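Local coordinates for SusD superfamily protein (Bacteroides vulgatus, PDB 3MYV) that probably binds polysaccharides at the cell surface as an outer-membrane lipoprotein of the SusD family, handing glycans on for uptake, at residues Ala192-Ala197 with Asp214-Asp219; Asn270-Gln275 with Val309-Lys314; Thr14-Ala19 with Lys104-Leu109; Leu70-Leu75 with Cys430-Pro435. All coordinates share one frame; numbering follows the deposited sequence.

Contact 1 (Ala192-Ala197 with Asp214-Asp219); sequences ARALLA and DQLIKD
With CG of Arg-193 anti to its own carbonyl carbon (chi1 -62°) and a bend at chi3 (70°), the guanidinium is carried across to helix 206-223, where Asp-219 waits with its carboxylate placed by a similar first torsion. Both terminal nitrogens of the arginine converge on a single oxygen: NH1 and NH2 of Arg-193 each lie 2.9 Å from OD2 of Asp-219, an end-on salt bridge that keeps this oxygen close to the guanidinium plane. NH1 uses the anti lone pair of OD2, while NH2 meets the oxygen nearly along its C-O bond. The other oxygen is occupied from within its own helix, since Gln-215 NE2 donates to Asp-219 OD1 at 2.9 Å from above the carboxylate plane; together these bonds should restrain the rotation of the carboxylate. Helices 189-202 and 206-223 follow one another in the chain and form an antiparallel helical hairpin, consistent with the TPR-like helical scaffold of the SusD family; the two short segments run at 153° with axes 10.3 Å apart. Leu-216 fills the gap between them by dividing its methyls: CD1 sits over one face of the guanidinium, 3.7 Å from Arg-193 NH1, and CD2 presses on the backbone of Ala-194, 3.4 Å from its CA. Val-337 of helix 334-348 touches both Ala-194 and Leu-216, whereas Val-175 of helix 160-177 packs against Arg-193.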
loop_
_atom_site.group_PDB
_atom_site.type_symbol
_atom_site.label_atom_id
_atom_site.label_comp_id
_atom_site.label_asym_id
_atom_site.label_seq_id
_atom_site.Cartn_x
_atom_site.Cartn_y
_atom_site.Cartn_z
ATOM N N ALA A 192 11.259 4.165 5.421
ATOM C CA ALA A 192 11.138 5.430 4.689
ATOM C C ALA A 192 11.823 5.403 3.321
ATOM O O ALA A 192 11.291 5.966 2.356
ATOM C CB ALA A 192 11.700 6.619 5.538
ATOM N N ARG A 193 13.003 4.781 3.238
ATOM C CA ARG A 193 13.684 4.614 1.948
ATOM C C ARG A 193 12.914 3.648 1.037
ATOM O O ARG A 193 12.818 3.881 -0.158
ATOM C CB ARG A 193 15.134 4.118 2.139
ATOM C CG ARG A 193 16.023 5.108 2.930
ATOM C CD ARG A 193 17.322 4.443 3.352
ATOM N NE ARG A 193 18.194 4.185 2.214
ATOM C CZ ARG A 193 19.179 3.300 2.202
ATOM N NH1 ARG A 193 19.394 2.485 3.248
ATOM N NH2 ARG A 193 19.941 3.206 1.132
ATOM N N ALA A 194 12.338 2.585 1.600
ATOM C CA ALA A 194 11.545 1.663 0.794
ATOM C C ALA A 194 10.343 2.412 0.182
ATOM O O ALA A 194 10.041 2.263 -1.008
ATOM C CB ALA A 194 11.097 0.436 1.633
ATOM N N LEU A 195 9.670 3.232 0.997
ATOM C CA LEU A 195 8.510 3.987 0.535
ATOM C C LEU A 195 8.921 4.985 -0.574
ATOM O O LEU A 195 8.232 5.119 -1.597
ATOM C CB LEU A 195 7.840 4.716 1.719
ATOM C CG LEU A 195 6.627 5.594 1.431
ATOM C CD1 LEU A 195 5.525 4.840 0.712
ATOM C CD2 LEU A 195 6.080 6.254 2.714
ATOM N N LEU A 196 10.038 5.667 -0.354
ATOM C CA LEU A 196 10.591 6.628 -1.329
ATOM C C LEU A 196 10.919 5.952 -2.665
ATOM O O LEU A 196 10.694 6.538 -3.729
ATOM C CB LEU A 196 11.841 7.304 -0.752
ATOM C CG LEU A 196 12.503 8.397 -1.604
ATOM C CD1 LEU A 196 11.467 9.454 -1.987
ATOM C CD2 LEU A 196 13.714 9.033 -0.927
ATOM N N ALA A 197 11.483 4.729 -2.625
ATOM C CA ALA A 197 11.757 4.003 -3.877
ATOM C C ALA A 197 10.441 3.743 -4.606
ATOM O O ALA A 197 10.381 3.904 -5.828
ATOM C CB ALA A 197 12.500 2.706 -3.631
ATOM N N ASP A 214 18.214 -0.539 -5.234
ATOM C CA ASP A 214 19.478 -1.290 -5.267
ATOM C C ASP A 214 20.297 -1.064 -3.991
ATOM O O ASP A 214 20.812 -2.019 -3.398
ATOM C CB ASP A 214 20.270 -0.870 -6.516
ATOM C CG ASP A 214 21.640 -1.547 -6.606
ATOM O OD1 ASP A 214 21.714 -2.780 -6.776
ATOM O OD2 ASP A 214 22.623 -0.816 -6.485
ATOM N N GLN A 215 20.438 0.196 -3.559
ATOM C CA GLN A 215 21.296 0.480 -2.412
ATOM C C GLN A 215 20.653 -0.021 -1.136
ATOM O O GLN A 215 21.353 -0.462 -0.217
ATOM C CB GLN A 215 21.598 1.980 -2.280
ATOM C CG GLN A 215 22.694 2.272 -1.240
ATOM C CD GLN A 215 24.015 1.606 -1.594
ATOM O OE1 GLN A 215 24.569 1.843 -2.669
ATOM N NE2 GLN A 215 24.519 0.769 -0.702
ATOM N N LEU A 216 19.321 0.064 -1.071
ATOM C CA LEU A 216 18.565 -0.389 0.096
ATOM C C LEU A 216 18.717 -1.898 0.259
ATOM O O LEU A 216 18.885 -2.405 1.385
ATOM C CB LEU A 216 17.071 0.016 -0.063
ATOM C CG LEU A 216 16.093 -0.329 1.062
ATOM C CD1 LEU A 216 16.567 0.248 2.369
ATOM C CD2 LEU A 216 14.656 0.187 0.739
ATOM N N ILE A 217 18.650 -2.632 -0.850
ATOM C CA ILE A 217 18.856 -4.085 -0.816
ATOM C C ILE A 217 20.275 -4.405 -0.361
ATOM O O ILE A 217 20.487 -5.293 0.483
ATOM C CB ILE A 217 18.586 -4.730 -2.185
ATOM C CG1 ILE A 217 17.088 -4.654 -2.537
ATOM C CG2 ILE A 217 19.019 -6.164 -2.218
ATOM C CD1 ILE A 217 16.833 -4.848 -4.019
ATOM N N LYS A 218 21.246 -3.658 -0.898
ATOM C CA LYS A 218 22.634 -3.864 -0.515
ATOM C C LYS A 218 22.841 -3.589 0.973
ATOM O O LYS A 218 23.519 -4.380 1.661
ATOM C CB LYS A 218 23.563 -3.013 -1.358
ATOM C CG LYS A 218 23.689 -3.492 -2.795
ATOM C CD LYS A 218 24.387 -2.477 -3.643
ATOM C CE LYS A 218 24.803 -3.043 -4.978
ATOM N NZ LYS A 218 25.142 -1.878 -5.880
ATOM N N ASP A 219 22.231 -2.505 1.468
ATOM C CA ASP A 219 22.340 -2.140 2.881
ATOM C C ASP A 219 21.670 -3.179 3.793
ATOM O O ASP A 219 22.209 -3.510 4.852
ATOM C CB ASP A 219 21.755 -0.751 3.162
ATOM C CG ASP A 219 22.508 0.369 2.459
ATOM O OD1 ASP A 219 23.659 0.146 1.978
ATOM O OD2 ASP A 219 21.926 1.475 2.355
#

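Contact 2 (Asn270-Gln275 with Val309-Lys314); sequences NWYGYQ and VWWLYK
The carbonyl oxygen of Asn-270 accepts two backbone N-H groups, from Gly-273 N at 2.9 Å and from Gln-275 N at 3.1 Å, which arrive from opposite faces of its plane. The first closes a type I beta turn, and the side chain of the same asparagine reinforces it: Asn-270 OD1 takes the N-H of Tyr-272 in an Asx turn. The turn so braced faces strand 307-312, where Trp-311 receives its side chains. CB of Trp-271 lies over the face of the five-membered ring of Trp-311, 3.3 Å from the centroid of that ring and 14° off the normal, a close CH-pi contact. The two indoles are near parallel, their planes 27° apart, but slid so far that they hardly overlap. Trp-311 adopts a chi1 of 63°, which sets CG between its backbone N and carbonyl carbon and turns the indole toward the turn. Farther along that indole, ND2 of Asn-270 approaches CZ3 of Trp-311 at 3.6 Å. Water supplies the polar links: one molecule accepts from Trp-311 NE1 at 2.9 Å and also bonds Tyr-272 OH, while another accepts from Asn-270 ND2 and reaches Tyr-313 OH weakly. The loop lies between helix 265-268 and strand 277-279, and it covers the antiparallel hairpin of strands 299-304 and 307-312, with Trp-271 also touching Asn-302 of the partner strand.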
loop_
_atom_site.group_PDB
_atom_site.type_symbol
_atom_site.label_atom_id
_atom_site.label_comp_id
_atom_site.label_asym_id
_atom_site.label_seq_id
_atom_site.Cartn_x
_atom_site.Cartn_y
_atom_site.Cartn_z
ATOM N N ASN A 270 -10.867 -13.892 5.542
ATOM C CA ASN A 270 -10.903 -15.292 5.979
ATOM C C ASN A 270 -12.273 -15.928 5.730
ATOM O O ASN A 270 -13.313 -15.373 6.090
ATOM C CB ASN A 270 -10.533 -15.370 7.458
ATOM C CG ASN A 270 -10.161 -16.736 7.887
ATOM O OD1 ASN A 270 -11.024 -17.608 8.072
ATOM N ND2 ASN A 270 -8.851 -16.949 8.126
ATOM N N TRP A 271 -12.250 -17.122 5.154
ATOM C CA TRP A 271 -13.462 -17.859 4.812
ATOM C C TRP A 271 -14.329 -18.076 6.056
ATOM O O TRP A 271 -15.560 -18.006 5.988
ATOM C CB TRP A 271 -13.088 -19.217 4.197
ATOM C CG TRP A 271 -14.251 -20.092 3.869
ATOM C CD1 TRP A 271 -14.857 -20.994 4.688
ATOM C CD2 TRP A 271 -14.972 -20.118 2.635
ATOM N NE1 TRP A 271 -15.910 -21.576 4.049
ATOM C CE2 TRP A 271 -16.000 -21.067 2.779
ATOM C CE3 TRP A 271 -14.846 -19.426 1.414
ATOM C CZ2 TRP A 271 -16.903 -21.351 1.756
ATOM C CZ3 TRP A 271 -15.739 -19.712 0.392
ATOM C CH2 TRP A 271 -16.753 -20.664 0.569
ATOM N N TYR A 272 -13.649 -18.325 7.174
ATOM C CA TYR A 272 -14.296 -18.610 8.461
ATOM C C TYR A 272 -14.636 -17.358 9.275
ATOM O O TYR A 272 -15.236 -17.467 10.353
ATOM C CB TYR A 272 -13.405 -19.536 9.268
ATOM C CG TYR A 272 -13.161 -20.808 8.497
ATOM C CD1 TYR A 272 -14.137 -21.793 8.433
ATOM C CD2 TYR A 272 -11.989 -20.975 7.765
ATOM C CE1 TYR A 272 -13.958 -22.942 7.662
ATOM C CE2 TYR A 272 -11.772 -22.123 7.007
ATOM C CZ TYR A 272 -12.753 -23.103 6.965
ATOM O OH TYR A 272 -12.540 -24.213 6.200
ATOM N N GLY A 273 -14.229 -16.196 8.761
ATOM C CA GLY A 273 -14.489 -14.887 9.379
ATOM C C GLY A 273 -15.678 -14.248 8.674
ATOM O O GLY A 273 -16.764 -14.808 8.670
ATOM N N TYR A 274 -15.475 -13.107 8.020
ATOM C CA TYR A 274 -16.595 -12.480 7.334
ATOM C C TYR A 274 -16.652 -12.777 5.828
ATOM O O TYR A 274 -17.566 -12.327 5.131
ATOM C CB TYR A 274 -16.670 -10.980 7.659
ATOM C CG TYR A 274 -17.647 -10.657 8.781
ATOM C CD1 TYR A 274 -18.969 -11.075 8.711
ATOM C CD2 TYR A 274 -17.258 -9.921 9.902
ATOM C CE1 TYR A 274 -19.882 -10.786 9.719
ATOM C CE2 TYR A 274 -18.176 -9.603 10.910
ATOM C CZ TYR A 274 -19.490 -10.042 10.814
ATOM O OH TYR A 274 -20.421 -9.774 11.796
ATOM N N GLN A 275 -15.688 -13.537 5.314
ATOM C CA GLN A 275 -15.803 -14.119 3.969
ATOM C C GLN A 275 -16.138 -13.079 2.899
ATOM O O GLN A 275 -16.992 -13.313 2.054
ATOM C CB GLN A 275 -16.850 -15.237 4.005
ATOM C CG GLN A 275 -16.798 -16.296 2.895
ATOM C CD GLN A 275 -17.915 -17.303 3.065
ATOM O OE1 GLN A 275 -19.042 -17.072 2.635
ATOM N NE2 GLN A 275 -17.625 -18.403 3.756
ATOM N N VAL A 309 -14.151 -22.208 -5.505
ATOM C CA VAL A 309 -13.456 -20.923 -5.402
ATOM C C VAL A 309 -12.241 -21.095 -4.500
ATOM O O VAL A 309 -12.097 -22.115 -3.814
ATOM C CB VAL A 309 -14.345 -19.778 -4.854
ATOM C CG1 VAL A 309 -15.583 -19.625 -5.750
ATOM C CG2 VAL A 309 -14.727 -20.015 -3.364
ATOM N N TRP A 310 -11.371 -20.095 -4.517
ATOM C CA TRP A 310 -10.201 -20.095 -3.659
ATOM C C TRP A 310 -10.146 -18.771 -2.892
ATOM O O TRP A 310 -10.329 -17.682 -3.467
ATOM C CB TRP A 310 -8.925 -20.275 -4.472
ATOM C CG TRP A 310 -8.777 -21.629 -5.111
ATOM C CD1 TRP A 310 -8.072 -22.695 -4.631
ATOM C CD2 TRP A 310 -9.327 -22.045 -6.364
ATOM N NE1 TRP A 310 -8.171 -23.757 -5.493
ATOM C CE2 TRP A 310 -8.928 -23.383 -6.570
ATOM C CE3 TRP A 310 -10.123 -21.417 -7.328
ATOM C CZ2 TRP A 310 -9.291 -24.101 -7.696
ATOM C CZ3 TRP A 310 -10.495 -22.138 -8.451
ATOM C CH2 TRP A 310 -10.071 -23.467 -8.629
ATOM N N TRP A 311 -9.866 -18.880 -1.592
ATOM C CA TRP A 311 -9.695 -17.704 -0.758
ATOM C C TRP A 311 -8.240 -17.607 -0.367
ATOM O O TRP A 311 -7.484 -18.566 -0.492
ATOM C CB TRP A 311 -10.635 -17.716 0.467
ATOM C CG TRP A 311 -10.480 -18.788 1.481
ATOM C CD1 TRP A 311 -11.016 -20.050 1.414
ATOM C CD2 TRP A 311 -9.810 -18.710 2.753
ATOM N NE1 TRP A 311 -10.708 -20.752 2.551
ATOM C CE2 TRP A 311 -9.977 -19.945 3.389
ATOM C CE3 TRP A 311 -9.079 -17.707 3.407
ATOM C CZ2 TRP A 311 -9.407 -20.233 4.648
ATOM C CZ3 TRP A 311 -8.553 -17.976 4.648
ATOM C CH2 TRP A 311 -8.710 -19.226 5.260
ATOM N N LEU A 312 -7.847 -16.418 0.056
ATOM C CA LEU A 312 -6.455 -16.110 0.281
ATOM C C LEU A 312 -6.183 -16.200 1.779
ATOM O O LEU A 312 -6.684 -15.406 2.567
ATOM C CB LEU A 312 -6.086 -14.709 -0.196
ATOM C CG LEU A 312 -4.610 -14.333 -0.004
ATOM C CD1 LEU A 312 -3.712 -15.228 -0.861
ATOM C CD2 LEU A 312 -4.400 -12.815 -0.329
ATOM N N TYR A 313 -5.346 -17.152 2.138
ATOM C CA TYR A 313 -4.970 -17.351 3.500
ATOM C C TYR A 313 -3.536 -16.852 3.730
ATOM O O TYR A 313 -2.603 -17.590 4.079
ATOM C CB TYR A 313 -5.174 -18.817 3.851
ATOM C CG TYR A 313 -5.106 -19.120 5.321
ATOM C CD1 TYR A 313 -5.480 -18.165 6.281
ATOM C CD2 TYR A 313 -4.714 -20.371 5.764
ATOM C CE1 TYR A 313 -5.458 -18.456 7.614
ATOM C CE2 TYR A 313 -4.665 -20.668 7.142
ATOM C CZ TYR A 313 -5.032 -19.701 8.040
ATOM O OH TYR A 313 -5.011 -19.986 9.386
ATOM N N LYS A 314 -3.389 -15.551 3.541
ATOM C CA LYS A 314 -2.130 -14.871 3.734
ATOM C C LYS A 314 -2.017 -14.270 5.136
ATOM O O LYS A 314 -0.913 -14.080 5.624
ATOM C CB LYS A 314 -1.918 -13.817 2.630
ATOM C CG LYS A 314 -0.666 -12.998 2.793
ATOM C CD LYS A 314 -0.394 -12.104 1.594
ATOM C CE LYS A 314 0.549 -12.702 0.604
ATOM N NZ LYS A 314 0.936 -11.800 -0.588
HETATM O O HOH W 1 -8.050 -19.294 9.696
HETATM O O HOH W 2 -11.538 -23.389 3.437
#

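Contact 3 (Thr14-Ala19 with Lys104-Leu109); sequences TDVDNA and KKLNAL
Val-16 and Leu-109 lie alongside one another, each pointing toward the other's helix, with CG1 of Val-16 4.0 Å from CD1 of Leu-109. The other valine methyl meets Leu-106, whose side chain runs across it at about a right angle, with CD1 of Leu-106 4.0 Å from CG2 of Val-16. Leu-109 also crosses Asp-17 nearly perpendicularly: its CD2 touches Asp-17 OD1 at 3.5 Å, an apolar methyl set against a carboxylate oxygen. That oxygen has a strong partner in Arg-186, which forms a salt bridge with OD1 and touches Leu-109 as well. The second oxygen faces the extended Lys-105, which starts with CG opposite its backbone N (chi1 -175°) and reaches over to Asp-17; NZ of Lys-105 and OD2 of Asp-17 are 3.5 Å apart, a long, weak salt bridge. A water that accepts from Lys-105 NZ at 2.6 Å connects it to Thr-14 OG1. In the helical part of the SusD fold, N-terminal helix 13-27 thus docks side by side on helix 103-128 (segments at 21°, axes 10.0 Å apart) through an apolar core with a charged rim, and Ile-93 of helix 77-94 packs on both Val-16 and Leu-106.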
loop_
_atom_site.group_PDB
_atom_site.type_symbol
_atom_site.label_atom_id
_atom_site.label_comp_id
_atom_site.label_asym_id
_atom_site.label_seq_id
_atom_site.Cartn_x
_atom_site.Cartn_y
_atom_site.Cartn_z
ATOM N N THR A 14 9.742 12.819 25.060
ATOM C CA THR A 14 8.817 11.716 25.357
ATOM C C THR A 14 7.386 12.068 24.902
ATOM O O THR A 14 6.726 11.264 24.248
ATOM C CB THR A 14 8.889 11.310 26.836
ATOM O OG1 THR A 14 10.148 10.665 27.066
ATOM C CG2 THR A 14 7.775 10.331 27.207
ATOM N N ASP A 15 6.930 13.287 25.197
ATOM C CA ASP A 15 5.639 13.734 24.699
ATOM C C ASP A 15 5.584 13.616 23.184
ATOM O O ASP A 15 4.550 13.223 22.639
ATOM C CB ASP A 15 5.323 15.191 25.080
ATOM C CG ASP A 15 5.124 15.389 26.570
ATOM O OD1 ASP A 15 4.759 14.430 27.276
ATOM O OD2 ASP A 15 5.343 16.526 27.027
ATOM N N VAL A 16 6.680 13.979 22.508
ATOM C CA VAL A 16 6.701 13.916 21.047
ATOM C C VAL A 16 6.590 12.470 20.583
ATOM O O VAL A 16 5.832 12.183 19.652
ATOM C CB VAL A 16 7.925 14.588 20.417
ATOM C CG1 VAL A 16 7.906 14.395 18.900
ATOM C CG2 VAL A 16 7.926 16.124 20.784
ATOM N N ASP A 17 7.326 11.574 21.239
ATOM C CA ASP A 17 7.311 10.143 20.875
ATOM C C ASP A 17 5.878 9.611 20.983
ATOM O O ASP A 17 5.399 8.887 20.095
ATOM C CB ASP A 17 8.294 9.360 21.762
ATOM C CG ASP A 17 8.507 7.928 21.308
ATOM O OD1 ASP A 17 8.345 7.632 20.108
ATOM O OD2 ASP A 17 8.860 7.076 22.155
ATOM N N ASN A 18 5.194 9.984 22.066
ATOM C CA ASN A 18 3.799 9.580 22.286
ATOM C C ASN A 18 2.845 10.132 21.249
ATOM O O ASN A 18 1.947 9.412 20.794
ATOM C CB ASN A 18 3.324 9.975 23.687
ATOM C CG ASN A 18 4.046 9.200 24.787
ATOM O OD1 ASN A 18 4.496 8.067 24.585
ATOM N ND2 ASN A 18 4.174 9.819 25.945
ATOM N N ALA A 19 3.040 11.393 20.860
ATOM C CA ALA A 19 2.225 11.989 19.805
ATOM C C ALA A 19 2.434 11.211 18.497
ATOM O O ALA A 19 1.472 10.900 17.779
ATOM C CB ALA A 19 2.579 13.484 19.614
ATOM N N LYS A 104 19.039 14.186 19.240
ATOM C CA LYS A 104 19.176 13.251 18.139
ATOM C C LYS A 104 17.840 12.529 17.954
ATOM O O LYS A 104 17.346 12.404 16.837
ATOM C CB LYS A 104 20.310 12.253 18.388
ATOM C CG LYS A 104 20.569 11.304 17.214
ATOM C CD LYS A 104 21.790 10.399 17.440
ATOM C CE LYS A 104 21.992 9.463 16.248
ATOM N NZ LYS A 104 23.104 8.485 16.424
ATOM N N LYS A 105 17.256 12.083 19.062
ATOM C CA LYS A 105 15.965 11.410 19.033
ATOM C C LYS A 105 14.846 12.336 18.541
ATOM O O LYS A 105 14.000 11.912 17.755
ATOM C CB LYS A 105 15.622 10.811 20.402
ATOM C CG LYS A 105 14.340 9.987 20.364
ATOM C CD LYS A 105 13.986 9.327 21.688
ATOM C CE LYS A 105 12.668 8.559 21.531
ATOM N NZ LYS A 105 12.131 8.043 22.822
ATOM N N LEU A 106 14.857 13.598 18.972
ATOM C CA LEU A 106 13.847 14.560 18.516
ATOM C C LEU A 106 13.914 14.700 17.000
ATOM O O LEU A 106 12.889 14.775 16.344
ATOM C CB LEU A 106 13.993 15.940 19.192
ATOM C CG LEU A 106 12.953 17.004 18.807
ATOM C CD1 LEU A 106 11.565 16.507 19.123
ATOM C CD2 LEU A 106 13.242 18.355 19.513
ATOM N N ASN A 107 15.128 14.737 16.469
ATOM C CA ASN A 107 15.340 14.819 15.032
ATOM C C ASN A 107 14.799 13.570 14.320
ATOM O O ASN A 107 14.211 13.677 13.248
ATOM C CB ASN A 107 16.829 15.014 14.710
ATOM C CG ASN A 107 17.062 16.121 13.701
ATOM O OD1 ASN A 107 16.192 16.968 13.479
ATOM N ND2 ASN A 107 18.239 16.128 13.094
ATOM N N ALA A 108 15.019 12.401 14.922
ATOM C CA ALA A 108 14.486 11.136 14.387
ATOM C C ALA A 108 12.950 11.160 14.353
ATOM O O ALA A 108 12.308 10.737 13.372
ATOM C CB ALA A 108 14.982 9.966 15.229
ATOM N N LEU A 109 12.364 11.657 15.431
ATOM C CA LEU A 109 10.912 11.777 15.527
ATOM C C LEU A 109 10.353 12.789 14.516
ATOM O O LEU A 109 9.302 12.558 13.907
ATOM C CB LEU A 109 10.490 12.108 16.950
ATOM C CG LEU A 109 10.694 10.975 17.955
ATOM C CD1 LEU A 109 10.551 11.493 19.423
ATOM C CD2 LEU A 109 9.723 9.834 17.696
HETATM O O HOH W 3 11.913 9.973 24.484
#

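Contact 4 (Leu70-Leu75 with Cys430-Pro435); sequences LNAGSL and CVLPIP
Leu-70 packs tightly against two prolines, whereas Leu-75, at the far end of its loop, touches only loosely. CG and both methyls of Leu-70 rest against the carbonyl oxygen of Pro-433, the nearest being CD2 at 3.5 Å from that O. CD1 of Leu-70 lies 3.7 Å from CA of Pro-435, and it comes within 4.0 Å of CG of Pro-433, so one methyl is wedged between the two pyrrolidine rings. The leucine side chain runs antiparallel alongside Pro-433 and meets Pro-435 at a slant. A chi1 of -92°, well off a staggered value, accompanies this fit. Neither segment is regular helix or strand: a loop ahead of helix 77-94 is joined to one ahead of helix 438-441, so that a loop from the N-terminal part of this SusD fold packs against one near the C-terminus, without a hydrogen bond between them. Phe-128, at the end of helix 103-128, touches both Leu-70 and Leu-432. The methyl of Ala-72 faces the forked end of Leu-432, 3.7 Å from CD2 and 3.8 Å from CD1 of that leucine. The fit slackens beyond, where CB of Leu-75 stands 4.4 Å from CD1 of Leu-432; Tyr-40 of helix 36-43 touches both of these leucines. A backbone bond from Leu-75 N to Ala-72 O closes the turn here, with exposed Gly-73 at its solvent side.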
loop_
_atom_site.group_PDB
_atom_site.type_symbol
_atom_site.label_atom_id
_atom_site.label_comp_id
_atom_site.label_asym_id
_atom_site.label_seq_id
_atom_site.Cartn_x
_atom_site.Cartn_y
_atom_site.Cartn_z
ATOM N N LEU A 70 -18.851 7.703 -0.096
ATOM C CA LEU A 70 -17.668 7.223 -0.840
ATOM C C LEU A 70 -17.619 5.696 -0.889
ATOM O O LEU A 70 -17.155 5.158 -1.872
ATOM C CB LEU A 70 -16.358 7.801 -0.333
ATOM C CG LEU A 70 -15.863 9.086 -1.009
ATOM C CD1 LEU A 70 -16.889 10.249 -0.955
ATOM C CD2 LEU A 70 -14.520 9.503 -0.433
ATOM N N ASN A 71 -18.113 5.006 0.139
ATOM C CA ASN A 71 -18.079 3.541 0.178
ATOM C C ASN A 71 -16.643 3.063 -0.009
ATOM O O ASN A 71 -16.368 2.131 -0.781
ATOM C CB ASN A 71 -19.003 2.907 -0.874
ATOM C CG ASN A 71 -20.463 3.361 -0.753
ATOM O OD1 ASN A 71 -20.923 3.698 0.322
ATOM N ND2 ASN A 71 -21.197 3.328 -1.862
ATOM N N ALA A 72 -15.735 3.692 0.734
ATOM C CA ALA A 72 -14.316 3.374 0.665
ATOM C C ALA A 72 -13.669 3.570 2.029
ATOM O O ALA A 72 -12.638 4.224 2.156
ATOM C CB ALA A 72 -13.603 4.226 -0.432
ATOM N N GLY A 73 -14.282 2.990 3.054
ATOM C CA GLY A 73 -13.754 3.100 4.400
ATOM C C GLY A 73 -13.669 4.558 4.841
ATOM O O GLY A 73 -14.654 5.278 4.762
ATOM N N SER A 74 -12.487 4.974 5.291
ATOM C CA SER A 74 -12.185 6.382 5.651
ATOM C C SER A 74 -10.997 6.949 4.862
ATOM O O SER A 74 -10.170 7.735 5.386
ATOM C CB SER A 74 -11.879 6.448 7.140
ATOM O OG SER A 74 -13.029 6.060 7.865
ATOM N N LEU A 75 -10.914 6.558 3.601
ATOM C CA LEU A 75 -9.716 6.833 2.792
ATOM C C LEU A 75 -9.563 8.322 2.475
ATOM O O LEU A 75 -8.492 8.751 2.068
ATOM C CB LEU A 75 -9.701 5.972 1.522
ATOM C CG LEU A 75 -9.424 4.467 1.737
ATOM C CD1 LEU A 75 -9.363 3.647 0.376
ATOM C CD2 LEU A 75 -8.151 4.293 2.554
ATOM N N CYS A 430 -11.776 5.346 -11.694
ATOM C CA CYS A 430 -10.419 4.957 -11.266
ATOM C C CYS A 430 -9.854 5.876 -10.189
ATOM O O CYS A 430 -8.775 5.613 -9.639
ATOM C CB CYS A 430 -9.433 4.824 -12.445
ATOM S SG CYS A 430 -8.759 6.417 -13.086
ATOM N N VAL A 431 -10.600 6.936 -9.874
ATOM C CA VAL A 431 -10.420 7.733 -8.675
ATOM C C VAL A 431 -11.724 7.787 -7.902
ATOM O O VAL A 431 -12.809 7.631 -8.480
ATOM C CB VAL A 431 -9.964 9.180 -8.988
ATOM C CG1 VAL A 431 -8.540 9.173 -9.583
ATOM C CG2 VAL A 431 -10.953 9.890 -9.934
ATOM N N LEU A 432 -11.605 7.982 -6.592
ATOM C CA LEU A 432 -12.778 8.209 -5.739
ATOM C C LEU A 432 -13.308 9.612 -5.922
ATOM O O LEU A 432 -12.557 10.523 -6.331
ATOM C CB LEU A 432 -12.426 8.021 -4.269
ATOM C CG LEU A 432 -12.146 6.598 -3.811
ATOM C CD1 LEU A 432 -11.532 6.648 -2.434
ATOM C CD2 LEU A 432 -13.387 5.670 -3.833
ATOM N N PRO A 433 -14.614 9.807 -5.650
ATOM C CA PRO A 433 -15.103 11.179 -5.690
ATOM C C PRO A 433 -14.715 11.977 -4.428
ATOM O O PRO A 433 -14.506 11.408 -3.343
ATOM C CB PRO A 433 -16.609 10.996 -5.770
ATOM C CG PRO A 433 -16.845 9.753 -4.923
ATOM C CD PRO A 433 -15.667 8.860 -5.240
ATOM N N ILE A 434 -14.599 13.287 -4.601
ATOM C CA ILE A 434 -14.465 14.221 -3.498
ATOM C C ILE A 434 -15.775 14.154 -2.678
ATOM O O ILE A 434 -16.867 14.238 -3.268
ATOM C CB ILE A 434 -14.211 15.681 -4.016
ATOM C CG1 ILE A 434 -12.979 15.775 -4.944
ATOM C CG2 ILE A 434 -14.093 16.655 -2.824
ATOM C CD1 ILE A 434 -11.657 15.326 -4.346
ATOM N N PRO A 435 -15.684 13.985 -1.350
ATOM C CA PRO A 435 -16.899 13.927 -0.522
ATOM C C PRO A 435 -17.734 15.189 -0.647
ATOM O O PRO A 435 -17.192 16.304 -0.623
ATOM C CB PRO A 435 -16.365 13.790 0.910
ATOM C CG PRO A 435 -14.986 13.230 0.735
ATOM C CD PRO A 435 -14.468 13.742 -0.550
#

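Contacts 1 and 3 each join two helices, antiparallel in the first and nearly parallel in the second, and their centres are 23 Å apart. Contact 2 sets a loop on the two-stranded antiparallel sheet, 33 Å from contact 1 between centres and across the middle of the chain; contact 4 joins two loops, its centre 25 Å from that of contact 2. Contacts 3, 1 and 2 follow one another in series. Contact 4 encloses contacts 1 and 2 in its long loop and alternates with contact 3. It thus joins a loop of the N-terminal half to one near the C-terminus, beside helix 103-128, which also carries contact 3.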